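Local coordinates for cellulose-binding protein (Saccharophagus degradans, PDB 2X32), which binds a long-chain octaprenyl diphosphate in the apolar interior of its YceI-like domain and has been implicated in plant cell wall breakdown, at residues 45-50 with 84-89; 99-104 with 118-123; 133-138 with 170-175. All blocks are in the same frame, centred on the assembly; numbering follows the deposited sequence.

In the fold
All three contacts belong to one closed antiparallel barrel around the prenyl chain, and all are partly buried. Contact 1 couples strands 46-52 and 79-85, contact 2 the hairpin 99-109/115-125; their centres lie about 15 Å from the chain centre. Contact 3, between strands 130-142 and 167-177, is deeper, its centre about 8 Å away and none of its touching residues exposed. Val84 on Val104 joins contacts 1 and 2, Leu49 on Leu174 contacts 1 and 3; backbone bonds between adjacent strands, with Leu121 on Phe172, join contacts 2 and 3. Inward faces are chiefly apolar. Contact 2 adds an outward amide-carboxylate pair, contact 3 an asparagine bridging its strands; contact 1 relies on backbone bonds.

Contact 1 of 3, residues 45-50 with 84-89; sequences GEAQLV and VPVDLA. With OTP ((2E,6E,10E,14E,18E,22E,26E)-3,7,11,15,19,23,27,31-octamethyldotriaconta-2,6,10,14,18,22,26,30-octaenyl trihydrogen diphosphate), chain C.
Gly45 and Ala47 carry the backbone bonds to residues 84-86. Ala47 exchanges two with Val84, the one from Ala47 N to Val84 O being 2.8 Å long. Gly45 O accepts Val86 N at 2.8 Å, just where strand 79-85 ends. The same carbonyl receives a CA-H...O contact from Pro85. At Gly45 (phi 87°, psi 26°) a side chain would run into Val86 O and into the preceding carbonyl, which calls for glycine. The apolar contacts centre on the Ala47 methyl: Ala47 CB lies 3.7 Å from Val86 CG2. That branch lies anti to the Val86 carbonyl carbon and also reaches the ligand, CG2 to OTP C2 at 3.6 Å. Val84 CG2 comes within 3.7 Å of OTP C8, while Leu88 closes over Gly45 and Ile41 from the first turn of helix 88-92. Ala47, Val84 and, just past the strand end, Val86 line the prenyl pocket here, consistent with the lipocalin-like barrel of the YceI family.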
loop_
_atom_site.group_PDB
_atom_site.type_symbol
_atom_site.label_atom_id
_atom_site.label_comp_id
_atom_site.label_asym_id
_atom_site.label_seq_id
_atom_site.Cartn_x
_atom_site.Cartn_y
_atom_site.Cartn_z
ATOM N N GLY A 45 -4.359 -5.012 18.864
ATOM C CA GLY A 45 -3.079 -4.784 18.255
ATOM C C GLY A 45 -2.974 -5.224 16.812
ATOM O O GLY A 45 -1.900 -5.586 16.395
ATOM N N GLU A 46 -4.082 -5.269 16.107
ATOM C CA GLU A 46 -4.043 -5.582 14.670
ATOM C C GLU A 46 -4.244 -4.296 13.919
ATOM O O GLU A 46 -5.319 -3.675 13.975
ATOM C CB GLU A 46 -5.079 -6.619 14.250
ATOM C CG GLU A 46 -4.960 -6.904 12.702
ATOM C CD GLU A 46 -5.695 -8.152 12.228
ATOM O OE1 GLU A 46 -6.897 -8.017 11.875
ATOM O OE2 GLU A 46 -5.033 -9.230 12.153
ATOM N N ALA A 47 -3.209 -3.899 13.172
ATOM C CA ALA A 47 -3.314 -2.786 12.259
ATOM C C ALA A 47 -3.752 -3.268 10.898
ATOM O O ALA A 47 -3.301 -4.319 10.426
ATOM C CB ALA A 47 -1.967 -2.072 12.115
ATOM N N GLN A 48 -4.632 -2.507 10.248
ATOM C CA GLN A 48 -5.024 -2.831 8.913
ATOM C C GLN A 48 -4.954 -1.596 8.021
ATOM O O GLN A 48 -5.198 -0.471 8.456
ATOM C CB GLN A 48 -6.407 -3.491 8.938
ATOM C CG GLN A 48 -6.866 -4.111 7.663
ATOM C CD GLN A 48 -8.014 -5.069 7.904
ATOM O OE1 GLN A 48 -7.816 -6.249 8.225
ATOM N NE2 GLN A 48 -9.227 -4.568 7.733
ATOM N N LEU A 49 -4.608 -1.840 6.769
ATOM C CA LEU A 49 -4.682 -0.831 5.725
ATOM C C LEU A 49 -5.483 -1.550 4.611
ATOM O O LEU A 49 -5.087 -2.604 4.129
ATOM C CB LEU A 49 -3.319 -0.431 5.178
ATOM C CG LEU A 49 -3.379 0.487 3.954
ATOM C CD1 LEU A 49 -3.949 1.880 4.375
ATOM C CD2 LEU A 49 -1.988 0.677 3.358
ATOM N N VAL A 50 -6.596 -0.968 4.177
ATOM C CA VAL A 50 -7.382 -1.496 3.085
ATOM C C VAL A 50 -7.222 -0.495 1.906
ATOM O O VAL A 50 -7.518 0.709 2.015
ATOM C CB VAL A 50 -8.843 -1.633 3.450
ATOM C CG1 VAL A 50 -9.682 -2.172 2.250
ATOM C CG2 VAL A 50 -9.023 -2.483 4.712
ATOM N N VAL A 84 -1.086 -6.127 10.046
ATOM C CA VAL A 84 0.251 -6.020 10.728
ATOM C C VAL A 84 -0.020 -6.077 12.222
ATOM O O VAL A 84 -0.777 -5.253 12.714
ATOM C CB VAL A 84 0.936 -4.675 10.428
ATOM C CG1 VAL A 84 2.336 -4.565 11.143
ATOM C CG2 VAL A 84 1.105 -4.334 8.885
ATOM N N PRO A 85 0.643 -6.984 12.951
ATOM C CA PRO A 85 0.579 -6.934 14.421
ATOM C C PRO A 85 1.372 -5.771 14.952
ATOM O O PRO A 85 2.493 -5.493 14.466
ATOM C CB PRO A 85 1.234 -8.265 14.871
ATOM C CG PRO A 85 1.992 -8.681 13.716
ATOM C CD PRO A 85 1.236 -8.257 12.496
ATOM N N VAL A 86 0.781 -5.026 15.891
ATOM C CA VAL A 86 1.414 -3.818 16.416
ATOM C C VAL A 86 1.460 -3.941 17.936
ATOM O O VAL A 86 0.560 -4.538 18.518
ATOM C CB VAL A 86 0.532 -2.594 16.009
ATOM C CG1 VAL A 86 0.737 -1.309 16.887
ATOM C CG2 VAL A 86 0.810 -2.378 14.523
ATOM N N ASP A 87 2.523 -3.408 18.523
ATOM C CA ASP A 87 2.682 -3.275 19.988
ATOM C C ASP A 87 2.138 -1.925 20.393
ATOM O O ASP A 87 2.796 -0.919 20.315
ATOM C CB ASP A 87 4.161 -3.383 20.322
ATOM C CG ASP A 87 4.442 -3.304 21.811
ATOM O OD1 ASP A 87 3.558 -2.915 22.613
ATOM O OD2 ASP A 87 5.569 -3.703 22.196
ATOM N N LEU A 88 0.903 -1.921 20.887
ATOM C CA LEU A 88 0.265 -0.666 21.242
ATOM C C LEU A 88 0.988 0.063 22.377
ATOM O O LEU A 88 0.948 1.294 22.433
ATOM C CB LEU A 88 -1.192 -0.895 21.702
ATOM C CG LEU A 88 -2.162 -1.345 20.576
ATOM C CD1 LEU A 88 -3.521 -1.618 21.173
ATOM C CD2 LEU A 88 -2.287 -0.299 19.573
ATOM N N ALA A 89 1.586 -0.673 23.314
ATOM C CA ALA A 89 2.326 -0.028 24.415
ATOM C C ALA A 89 3.587 0.673 23.892
ATOM O O ALA A 89 3.973 1.720 24.364
ATOM C CB ALA A 89 2.673 -0.985 25.519
HETATM O O7 OTP C . 3.351 3.864 -23.452
HETATM P P2 OTP C . 1.862 3.951 -23.660
HETATM O O5 OTP C . 1.426 3.430 -25.018
HETATM O O6 OTP C . 1.254 5.273 -23.274
HETATM O O4 OTP C . 1.262 2.822 -22.618
HETATM P P1 OTP C . 0.399 3.094 -21.279
HETATM O O2 OTP C . 1.415 3.504 -20.230
HETATM O O3 OTP C . -0.902 3.838 -21.499
HETATM O O1 OTP C . -0.049 1.651 -20.697
HETATM C C40 OTP C . 0.987 0.811 -20.149
HETATM C C39 OTP C . 0.715 0.520 -18.667
HETATM C C37 OTP C . 1.637 0.618 -17.728
HETATM C C38 OTP C . 3.092 1.070 -17.905
HETATM C C36 OTP C . 1.277 0.253 -16.291
HETATM C C35 OTP C . 1.868 -1.045 -15.805
HETATM C C34 OTP C . 1.536 -1.280 -14.319
HETATM C C32 OTP C . 2.335 -1.879 -13.428
HETATM C C33 OTP C . 3.723 -2.310 -13.761
HETATM C C31 OTP C . 1.841 -1.947 -11.975
HETATM C C30 OTP C . 1.761 -3.302 -11.317
HETATM C C29 OTP C . 1.361 -3.201 -9.849
HETATM C C27 OTP C . 1.831 -3.987 -8.886
HETATM C C28 OTP C . 2.750 -5.186 -9.109
HETATM C C26 OTP C . 1.509 -3.720 -7.432
HETATM C C25 OTP C . 0.699 -2.478 -7.129
HETATM C C24 OTP C . 0.760 -2.020 -5.662
HETATM C C22 OTP C . -0.170 -2.231 -4.733
HETATM C C23 OTP C . -1.531 -2.837 -4.970
HETATM C C21 OTP C . 0.119 -1.767 -3.335
HETATM C C20 OTP C . 0.343 -2.933 -2.334
HETATM C C19 OTP C . 0.582 -2.473 -0.896
HETATM C C17 OTP C . 1.751 -2.452 -0.258
HETATM C C18 OTP C . 3.031 -3.035 -0.746
HETATM C C16 OTP C . 1.820 -1.782 1.106
HETATM C C15 OTP C . 2.253 -2.720 2.196
HETATM C C14 OTP C . 1.974 -2.148 3.563
HETATM C C12 OTP C . 2.756 -2.330 4.656
HETATM C C13 OTP C . 4.072 -3.103 4.591
HETATM C C11 OTP C . 2.398 -1.777 5.997
HETATM C C10 OTP C . 1.250 -0.853 6.081
HETATM C C9 OTP C . 1.076 -0.107 7.405
HETATM C C7 OTP C . 0.164 -0.363 8.358
HETATM C C8 OTP C . -0.968 -1.366 8.262
HETATM C C6 OTP C . 0.231 0.448 9.631
HETATM C C5 OTP C . 0.951 -0.245 10.772
HETATM C C4 OTP C . 0.913 0.544 12.048
HETATM C C2 OTP C . 1.933 0.590 12.912
HETATM C C3 OTP C . 3.250 -0.101 12.830
HETATM C C1 OTP C . 1.747 1.398 14.165
#

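Contact 2 of 3, residues 99-104 with 118-123; sequences DMLVDV and DTQLNV. With OTP ((2E,6E,10E,14E,18E,22E,26E)-3,7,11,15,19,23,27,31-octamethyldotriaconta-2,6,10,14,18,22,26,30-octaenyl trihydrogen diphosphate), chain C.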
loop_
_atom_site.group_PDB
_atom_site.type_symbol
_atom_site.label_atom_id
_atom_site.label_comp_id
_atom_site.label_asym_id
_atom_site.label_seq_id
_atom_site.Cartn_x
_atom_site.Cartn_y
_atom_site.Cartn_z
ATOM N N ASP A 99 10.370 9.039 17.042
ATOM C CA ASP A 99 10.133 7.938 16.125
ATOM C C ASP A 99 10.692 6.634 16.658
ATOM O O ASP A 99 11.473 6.608 17.619
ATOM C CB ASP A 99 10.793 8.222 14.794
ATOM C CG ASP A 99 12.254 7.795 14.767
ATOM O OD1 ASP A 99 13.068 8.070 15.709
ATOM O OD2 ASP A 99 12.592 7.193 13.799
ATOM N N MET A 100 10.284 5.556 16.036
ATOM C CA MET A 100 10.885 4.259 16.258
ATOM C C MET A 100 10.803 3.482 14.969
ATOM O O MET A 100 9.908 3.714 14.131
ATOM C CB MET A 100 10.202 3.503 17.386
ATOM C CG MET A 100 8.732 3.261 17.142
ATOM S SD MET A 100 8.010 2.577 18.623
ATOM C CE MET A 100 6.403 2.097 17.941
ATOM N N LEU A 101 11.736 2.570 14.796
ATOM C CA LEU A 101 11.729 1.594 13.704
ATOM C C LEU A 101 11.039 0.326 14.189
ATOM O O LEU A 101 11.357 -0.185 15.301
ATOM C CB LEU A 101 13.158 1.259 13.289
ATOM C CG LEU A 101 13.986 2.401 12.828
ATOM C CD1 LEU A 101 15.470 1.903 12.500
ATOM C CD2 LEU A 101 13.320 3.060 11.635
ATOM N N VAL A 102 10.176 -0.238 13.360
ATOM C CA VAL A 102 9.466 -1.480 13.701
ATOM C C VAL A 102 9.681 -2.453 12.564
ATOM O O VAL A 102 9.354 -2.145 11.437
ATOM C CB VAL A 102 7.934 -1.216 13.896
ATOM C CG1 VAL A 102 7.177 -2.462 14.425
ATOM C CG2 VAL A 102 7.679 -0.050 14.857
ATOM N N ASP A 103 10.267 -3.607 12.837
ATOM C CA ASP A 103 10.449 -4.677 11.853
ATOM C C ASP A 103 9.168 -5.508 11.870
ATOM O O ASP A 103 8.824 -6.063 12.928
ATOM C CB ASP A 103 11.630 -5.520 12.272
ATOM C CG ASP A 103 12.955 -4.753 12.214
ATOM O OD1 ASP A 103 13.114 -3.975 11.265
ATOM O OD2 ASP A 103 13.781 -4.990 13.115
ATOM N N VAL A 104 8.434 -5.471 10.771
ATOM C CA VAL A 104 7.125 -6.146 10.651
ATOM C C VAL A 104 7.141 -7.289 9.672
ATOM O O VAL A 104 7.859 -7.292 8.698
ATOM C CB VAL A 104 6.012 -5.134 10.246
ATOM C CG1 VAL A 104 5.970 -3.939 11.149
ATOM C CG2 VAL A 104 6.146 -4.670 8.795
ATOM N N ASP A 118 8.146 -8.633 4.700
ATOM C CA ASP A 118 9.055 -8.432 5.808
ATOM C C ASP A 118 9.771 -7.105 5.548
ATOM O O ASP A 118 10.565 -6.983 4.610
ATOM C CB ASP A 118 10.075 -9.595 5.877
ATOM C CG ASP A 118 9.428 -10.893 6.301
ATOM O OD1 ASP A 118 8.815 -10.910 7.405
ATOM O OD2 ASP A 118 9.542 -11.908 5.543
ATOM N N THR A 119 9.416 -6.087 6.309
ATOM C CA THR A 119 9.979 -4.750 6.033
ATOM C C THR A 119 10.052 -3.975 7.328
ATOM O O THR A 119 9.605 -4.411 8.395
ATOM C CB THR A 119 9.161 -4.003 4.985
ATOM O OG1 THR A 119 9.915 -2.890 4.451
ATOM C CG2 THR A 119 7.842 -3.491 5.585
ATOM N N GLN A 120 10.605 -2.779 7.258
ATOM C CA GLN A 120 10.768 -1.948 8.417
ATOM C C GLN A 120 9.929 -0.677 8.213
ATOM O O GLN A 120 9.976 -0.062 7.126
ATOM C CB GLN A 120 12.250 -1.568 8.551
ATOM C CG GLN A 120 12.581 -0.943 9.798
ATOM C CD GLN A 120 14.134 -0.871 9.904
ATOM O OE1 GLN A 120 14.750 -0.102 9.144
ATOM N NE2 GLN A 120 14.775 -1.734 10.710
ATOM N N LEU A 121 9.155 -0.359 9.237
ATOM C CA LEU A 121 8.310 0.836 9.252
ATOM C C LEU A 121 8.879 1.855 10.201
ATOM O O LEU A 121 9.523 1.523 11.205
ATOM C CB LEU A 121 6.880 0.523 9.654
ATOM C CG LEU A 121 6.212 -0.568 8.802
ATOM C CD1 LEU A 121 4.742 -0.820 9.315
ATOM C CD2 LEU A 121 6.200 -0.262 7.301
ATOM N N ASN A 122 8.680 3.128 9.828
ATOM C CA ASN A 122 8.964 4.246 10.668
ATOM C C ASN A 122 7.645 4.705 11.280
ATOM O O ASN A 122 6.672 4.936 10.557
ATOM C CB ASN A 122 9.608 5.390 9.881
ATOM C CG ASN A 122 10.079 6.486 10.783
ATOM O OD1 ASN A 122 9.266 7.328 11.250
ATOM N ND2 ASN A 122 11.408 6.496 11.098
ATOM N N VAL A 123 7.603 4.752 12.608
ATOM C CA VAL A 123 6.449 5.219 13.330
ATOM C C VAL A 123 6.849 6.442 14.137
ATOM O O VAL A 123 7.774 6.369 14.952
ATOM C CB VAL A 123 5.902 4.146 14.275
ATOM C CG1 VAL A 123 4.640 4.699 15.083
ATOM C CG2 VAL A 123 5.586 2.843 13.505
HETATM O O7 OTP C . 3.351 3.864 -23.452
HETATM P P2 OTP C . 1.862 3.951 -23.660
HETATM O O5 OTP C . 1.426 3.430 -25.018
HETATM O O6 OTP C . 1.254 5.273 -23.274
HETATM O O4 OTP C . 1.262 2.822 -22.618
HETATM P P1 OTP C . 0.399 3.094 -21.279
HETATM O O2 OTP C . 1.415 3.504 -20.230
HETATM O O3 OTP C . -0.902 3.838 -21.499
HETATM O O1 OTP C . -0.049 1.651 -20.697
HETATM C C40 OTP C . 0.987 0.811 -20.149
HETATM C C39 OTP C . 0.715 0.520 -18.667
HETATM C C37 OTP C . 1.637 0.618 -17.728
HETATM C C38 OTP C . 3.092 1.070 -17.905
HETATM C C36 OTP C . 1.277 0.253 -16.291
HETATM C C35 OTP C . 1.868 -1.045 -15.805
HETATM C C34 OTP C . 1.536 -1.280 -14.319
HETATM C C32 OTP C . 2.335 -1.879 -13.428
HETATM C C33 OTP C . 3.723 -2.310 -13.761
HETATM C C31 OTP C . 1.841 -1.947 -11.975
HETATM C C30 OTP C . 1.761 -3.302 -11.317
HETATM C C29 OTP C . 1.361 -3.201 -9.849
HETATM C C27 OTP C . 1.831 -3.987 -8.886
HETATM C C28 OTP C . 2.750 -5.186 -9.109
HETATM C C26 OTP C . 1.509 -3.720 -7.432
HETATM C C25 OTP C . 0.699 -2.478 -7.129
HETATM C C24 OTP C . 0.760 -2.020 -5.662
HETATM C C22 OTP C . -0.170 -2.231 -4.733
HETATM C C23 OTP C . -1.531 -2.837 -4.970
HETATM C C21 OTP C . 0.119 -1.767 -3.335
HETATM C C20 OTP C . 0.343 -2.933 -2.334
HETATM C C19 OTP C . 0.582 -2.473 -0.896
HETATM C C17 OTP C . 1.751 -2.452 -0.258
HETATM C C18 OTP C . 3.031 -3.035 -0.746
HETATM C C16 OTP C . 1.820 -1.782 1.106
HETATM C C15 OTP C . 2.253 -2.720 2.196
HETATM C C14 OTP C . 1.974 -2.148 3.563
HETATM C C12 OTP C . 2.756 -2.330 4.656
HETATM C C13 OTP C . 4.072 -3.103 4.591
HETATM C C11 OTP C . 2.398 -1.777 5.997
HETATM C C10 OTP C . 1.250 -0.853 6.081
HETATM C C9 OTP C . 1.076 -0.107 7.405
HETATM C C7 OTP C . 0.164 -0.363 8.358
HETATM C C8 OTP C . -0.968 -1.366 8.262
HETATM C C6 OTP C . 0.231 0.448 9.631
HETATM C C5 OTP C . 0.951 -0.245 10.772
HETATM C C4 OTP C . 0.913 0.544 12.048
HETATM C C2 OTP C . 1.933 0.590 12.912
HETATM C C3 OTP C . 3.250 -0.101 12.830
HETATM C C1 OTP C . 1.747 1.398 14.165
#
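Residues 99-104 and 118-123 run antiparallel, their axes 4.5 Å apart at closest and 156° between directions, with paired backbone hydrogen bonds at Met100-Val123, Val102-Leu121 and Val104-Thr119. On the outward face, Asp103 and Gln120 run alongside each other in the same direction, and Gln120 NE2 donates to Asp103 OD1 at 2.8 Å. The bond is bent; it uses the syn lone pair of the carboxylate, whose plane is 22° from that of the amide. Gln120 has CG anti to its backbone N (chi1 -169°) and an extended chain, which brings the amide alongside the Leu101 CD1 methyl as well, CD1 to Gln120 OE1 at 4.0 Å. Shortening Gln120 to an alanine would probably leave Asp103 OD1 without its amide donor and the Leu101 methyl less covered. Asn122 ND2 is hydrogen-bonded to Gln136 OE1; a bent bond from Asn122 ND2 to Asp99 OD2 is doubtful, because Asp99 takes two conformations. The inward face is largely apolar. Val104 CG1 meets Leu121 CD1 at 3.8 Å, the two side chains crossing at about a right angle, and Val102 CG2 meets Val123 CG2 at 3.8 Å. Three residues of 118-123 reach the prenyl chain: Leu121 CD1 is 3.9 Å and Val123 CG2 3.8 Å from OTP C3, and the Thr119 methyl sits beside OTP C13. This is a beta hairpin with alternating faces, mostly polar outside apart from Leu101 and mostly aliphatic inside with Thr119 among them, consistent with a YceI barrel wall built round an isoprenoid.

Contact 3 of 3, residues 133-138 with 170-175; sequences VQNQSP and VDFVLF. With OTP ((2E,6E,10E,14E,18E,22E,26E)-3,7,11,15,19,23,27,31-octamethyldotriaconta-2,6,10,14,18,22,26,30-octaenyl trihydrogen diphosphate), chain C; IMD (imidazole), chain D.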
loop_
_atom_site.group_PDB
_atom_site.type_symbol
_atom_site.label_atom_id
_atom_site.label_comp_id
_atom_site.label_asym_id
_atom_site.label_seq_id
_atom_site.Cartn_x
_atom_site.Cartn_y
_atom_site.Cartn_z
ATOM N N VAL A 133 2.908 6.729 10.038
ATOM C CA VAL A 133 3.563 5.469 9.715
ATOM C C VAL A 133 3.949 5.445 8.261
ATOM O O VAL A 133 3.134 5.690 7.382
ATOM C CB VAL A 133 2.657 4.240 10.025
ATOM C CG1 VAL A 133 3.408 2.925 9.831
ATOM C CG2 VAL A 133 2.117 4.340 11.468
ATOM N N GLN A 134 5.207 5.136 8.011
ATOM C CA GLN A 134 5.660 5.099 6.628
ATOM C C GLN A 134 6.716 4.027 6.420
ATOM O O GLN A 134 7.342 3.551 7.369
ATOM C CB GLN A 134 6.102 6.512 6.224
ATOM C CG GLN A 134 7.344 7.022 7.008
ATOM C CD GLN A 134 7.645 8.443 6.725
ATOM O OE1 GLN A 134 7.741 8.857 5.556
ATOM N NE2 GLN A 134 7.765 9.235 7.792
ATOM N N ASN A 135 6.888 3.611 5.184
ATOM C CA ASN A 135 7.968 2.660 4.894
ATOM C C ASN A 135 9.305 3.334 5.133
ATOM O O ASN A 135 9.590 4.443 4.607
ATOM C CB ASN A 135 7.885 2.090 3.474
ATOM C CG ASN A 135 7.821 3.170 2.388
ATOM O OD1 ASN A 135 6.879 3.988 2.376
ATOM N ND2 ASN A 135 8.754 3.129 1.437
ATOM N N GLN A 136 10.150 2.680 5.919
ATOM C CA GLN A 136 11.437 3.265 6.258
ATOM C C GLN A 136 12.353 3.264 5.104
ATOM O O GLN A 136 13.210 4.137 4.994
ATOM C CB GLN A 136 12.053 2.513 7.436
ATOM C CG GLN A 136 13.510 2.963 7.758
ATOM C CD GLN A 136 13.654 4.396 8.226
ATOM O OE1 GLN A 136 12.683 5.030 8.640
ATOM N NE2 GLN A 136 14.873 4.932 8.137
ATOM N N SER A 137 12.217 2.314 4.204
ATOM C CA SER A 137 13.100 2.308 3.044
ATOM C C SER A 137 12.311 2.020 1.809
ATOM O O SER A 137 11.170 1.531 1.879
ATOM C CB SER A 137 14.192 1.296 3.235
ATOM O OG SER A 137 13.616 0.022 3.407
ATOM N N PRO A 138 12.930 2.282 0.644
ATOM C CA PRO A 138 12.258 1.867 -0.549
ATOM C C PRO A 138 11.798 0.368 -0.477
ATOM O O PRO A 138 12.516 -0.487 0.019
ATOM C CB PRO A 138 13.283 2.127 -1.642
ATOM C CG PRO A 138 14.102 3.329 -1.097
ATOM C CD PRO A 138 14.213 2.973 0.374
ATOM N N VAL A 170 6.787 0.716 -3.927
ATOM C CA VAL A 170 5.587 1.228 -3.243
ATOM C C VAL A 170 6.039 2.128 -2.104
ATOM O O VAL A 170 6.970 1.779 -1.399
ATOM C CB VAL A 170 4.748 0.069 -2.692
ATOM C CG1 VAL A 170 3.553 0.604 -1.828
ATOM C CG2 VAL A 170 4.253 -0.770 -3.807
ATOM N N ASP A 171 5.414 3.304 -1.948
ATOM C CA ASP A 171 5.649 4.232 -0.852
ATOM C C ASP A 171 4.363 4.656 -0.234
ATOM O O ASP A 171 3.349 4.774 -0.918
ATOM C CB ASP A 171 6.345 5.469 -1.354
ATOM C CG ASP A 171 7.744 5.199 -1.728
ATOM O OD1 ASP A 171 8.584 4.930 -0.855
ATOM O OD2 ASP A 171 8.024 5.321 -2.945
ATOM N N PHE A 172 4.357 4.865 1.074
ATOM C CA PHE A 172 3.136 5.301 1.743
ATOM C C PHE A 172 3.451 6.167 2.920
ATOM O O PHE A 172 4.502 6.020 3.560
ATOM C CB PHE A 172 2.232 4.126 2.137
ATOM C CG PHE A 172 2.917 3.023 2.941
ATOM C CD1 PHE A 172 3.100 3.132 4.331
ATOM C CD2 PHE A 172 3.415 1.897 2.314
ATOM C CE1 PHE A 172 3.748 2.149 5.032
ATOM C CE2 PHE A 172 4.070 0.931 3.047
ATOM C CZ PHE A 172 4.199 1.065 4.394
ATOM N N VAL A 173 2.553 7.074 3.226
ATOM C CA VAL A 173 2.543 7.841 4.496
ATOM C C VAL A 173 1.116 7.719 5.022
ATOM O O VAL A 173 0.154 8.192 4.395
ATOM C CB VAL A 173 2.941 9.285 4.308
ATOM C CG1 VAL A 173 2.873 10.025 5.668
ATOM C CG2 VAL A 173 4.370 9.379 3.664
ATOM N N LEU A 174 0.975 7.076 6.176
ATOM C CA LEU A 174 -0.321 6.785 6.782
ATOM C C LEU A 174 -0.437 7.564 8.079
ATOM O O LEU A 174 0.528 7.579 8.876
ATOM C CB LEU A 174 -0.446 5.307 7.073
ATOM C CG LEU A 174 -0.215 4.404 5.871
ATOM C CD1 LEU A 174 -0.244 2.962 6.306
ATOM C CD2 LEU A 174 -1.160 4.615 4.674
ATOM N N PHE A 175 -1.576 8.196 8.305
ATOM C CA PHE A 175 -1.811 8.892 9.560
ATOM C C PHE A 175 -2.906 8.197 10.290
ATOM O O PHE A 175 -3.975 7.934 9.711
ATOM C CB PHE A 175 -2.212 10.334 9.248
ATOM C CG PHE A 175 -1.109 11.133 8.620
ATOM C CD1 PHE A 175 -0.175 11.824 9.404
ATOM C CD2 PHE A 175 -0.966 11.198 7.243
ATOM C CE1 PHE A 175 0.873 12.529 8.818
ATOM C CE2 PHE A 175 0.087 11.921 6.671
ATOM C CZ PHE A 175 0.990 12.558 7.442
HETATM O O7 OTP C . 3.351 3.864 -23.452
HETATM P P2 OTP C . 1.862 3.951 -23.660
HETATM O O5 OTP C . 1.426 3.430 -25.018
HETATM O O6 OTP C . 1.254 5.273 -23.274
HETATM O O4 OTP C . 1.262 2.822 -22.618
HETATM P P1 OTP C . 0.399 3.094 -21.279
HETATM O O2 OTP C . 1.415 3.504 -20.230
HETATM O O3 OTP C . -0.902 3.838 -21.499
HETATM O O1 OTP C . -0.049 1.651 -20.697
HETATM C C40 OTP C . 0.987 0.811 -20.149
HETATM C C39 OTP C . 0.715 0.520 -18.667
HETATM C C37 OTP C . 1.637 0.618 -17.728
HETATM C C38 OTP C . 3.092 1.070 -17.905
HETATM C C36 OTP C . 1.277 0.253 -16.291
HETATM C C35 OTP C . 1.868 -1.045 -15.805
HETATM C C34 OTP C . 1.536 -1.280 -14.319
HETATM C C32 OTP C . 2.335 -1.879 -13.428
HETATM C C33 OTP C . 3.723 -2.310 -13.761
HETATM C C31 OTP C . 1.841 -1.947 -11.975
HETATM C C30 OTP C . 1.761 -3.302 -11.317
HETATM C C29 OTP C . 1.361 -3.201 -9.849
HETATM C C27 OTP C . 1.831 -3.987 -8.886
HETATM C C28 OTP C . 2.750 -5.186 -9.109
HETATM C C26 OTP C . 1.509 -3.720 -7.432
HETATM C C25 OTP C . 0.699 -2.478 -7.129
HETATM C C24 OTP C . 0.760 -2.020 -5.662
HETATM C C22 OTP C . -0.170 -2.231 -4.733
HETATM C C23 OTP C . -1.531 -2.837 -4.970
HETATM C C21 OTP C . 0.119 -1.767 -3.335
HETATM C C20 OTP C . 0.343 -2.933 -2.334
HETATM C C19 OTP C . 0.582 -2.473 -0.896
HETATM C C17 OTP C . 1.751 -2.452 -0.258
HETATM C C18 OTP C . 3.031 -3.035 -0.746
HETATM C C16 OTP C . 1.820 -1.782 1.106
HETATM C C15 OTP C . 2.253 -2.720 2.196
HETATM C C14 OTP C . 1.974 -2.148 3.563
HETATM C C12 OTP C . 2.756 -2.330 4.656
HETATM C C13 OTP C . 4.072 -3.103 4.591
HETATM C C11 OTP C . 2.398 -1.777 5.997
HETATM C C10 OTP C . 1.250 -0.853 6.081
HETATM C C9 OTP C . 1.076 -0.107 7.405
HETATM C C7 OTP C . 0.164 -0.363 8.358
HETATM C C8 OTP C . -0.968 -1.366 8.262
HETATM C C6 OTP C . 0.231 0.448 9.631
HETATM C C5 OTP C . 0.951 -0.245 10.772
HETATM C C4 OTP C . 0.913 0.544 12.048
HETATM C C2 OTP C . 1.933 0.590 12.912
HETATM C C3 OTP C . 3.250 -0.101 12.830
HETATM C C1 OTP C . 1.747 1.398 14.165
HETATM N N1 IMD D . 7.581 8.165 1.078
HETATM C C2 IMD D . 7.592 8.829 2.271
HETATM N N3 IMD D . 8.015 7.954 3.226
HETATM C C4 IMD D . 8.275 6.739 2.679
HETATM C C5 IMD D . 7.990 6.878 1.321
#
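Over one face of the Phe172 ring, above its centre, stands Asn135 OD1, about 4.0 Å from the plane, while Val133 O lies at the ring edge. Phe172 CG sits between its backbone N and carbonyl carbon (chi1 52°), which swings the ring in beside Asn135, CZ to Asn135 CB at 3.9 Å, and places CZ 3.7 Å from OTP C12. The Asn135 amide is gripped at both ends. Its OD1 accepts Phe172 N at 3.0 Å, with the donor tilted 31° from the carbonyl plane. Its ND2 gives one hydrogen to Asp171 OD1 at 2.9 Å, almost straight (177°), and another to Ser137 O. These bonds fix the amide's rotation and tie the bend after strand residues 133-135 to strand 167-177. The two strands are adjacent members of the antiparallel YceI barrel that encloses the prenyl chain. Farther along, Val133 and Leu174 form an antiparallel hydrogen-bonded pair. Val133 and Leu174 also face the ligand: Leu174 CD1 approaches OTP C9 at 3.5 Å, and both Val133 methyls lie beside the end of the chain. Val170 CG1 touches OTP C18 at 3.8 Å. On the other face of the sheet an imidazole, probably from the crystallisation liquor, lies among Gln134, Val173 and Asp171, with its ring carbon C2 3.6 Å from Val173 CG2.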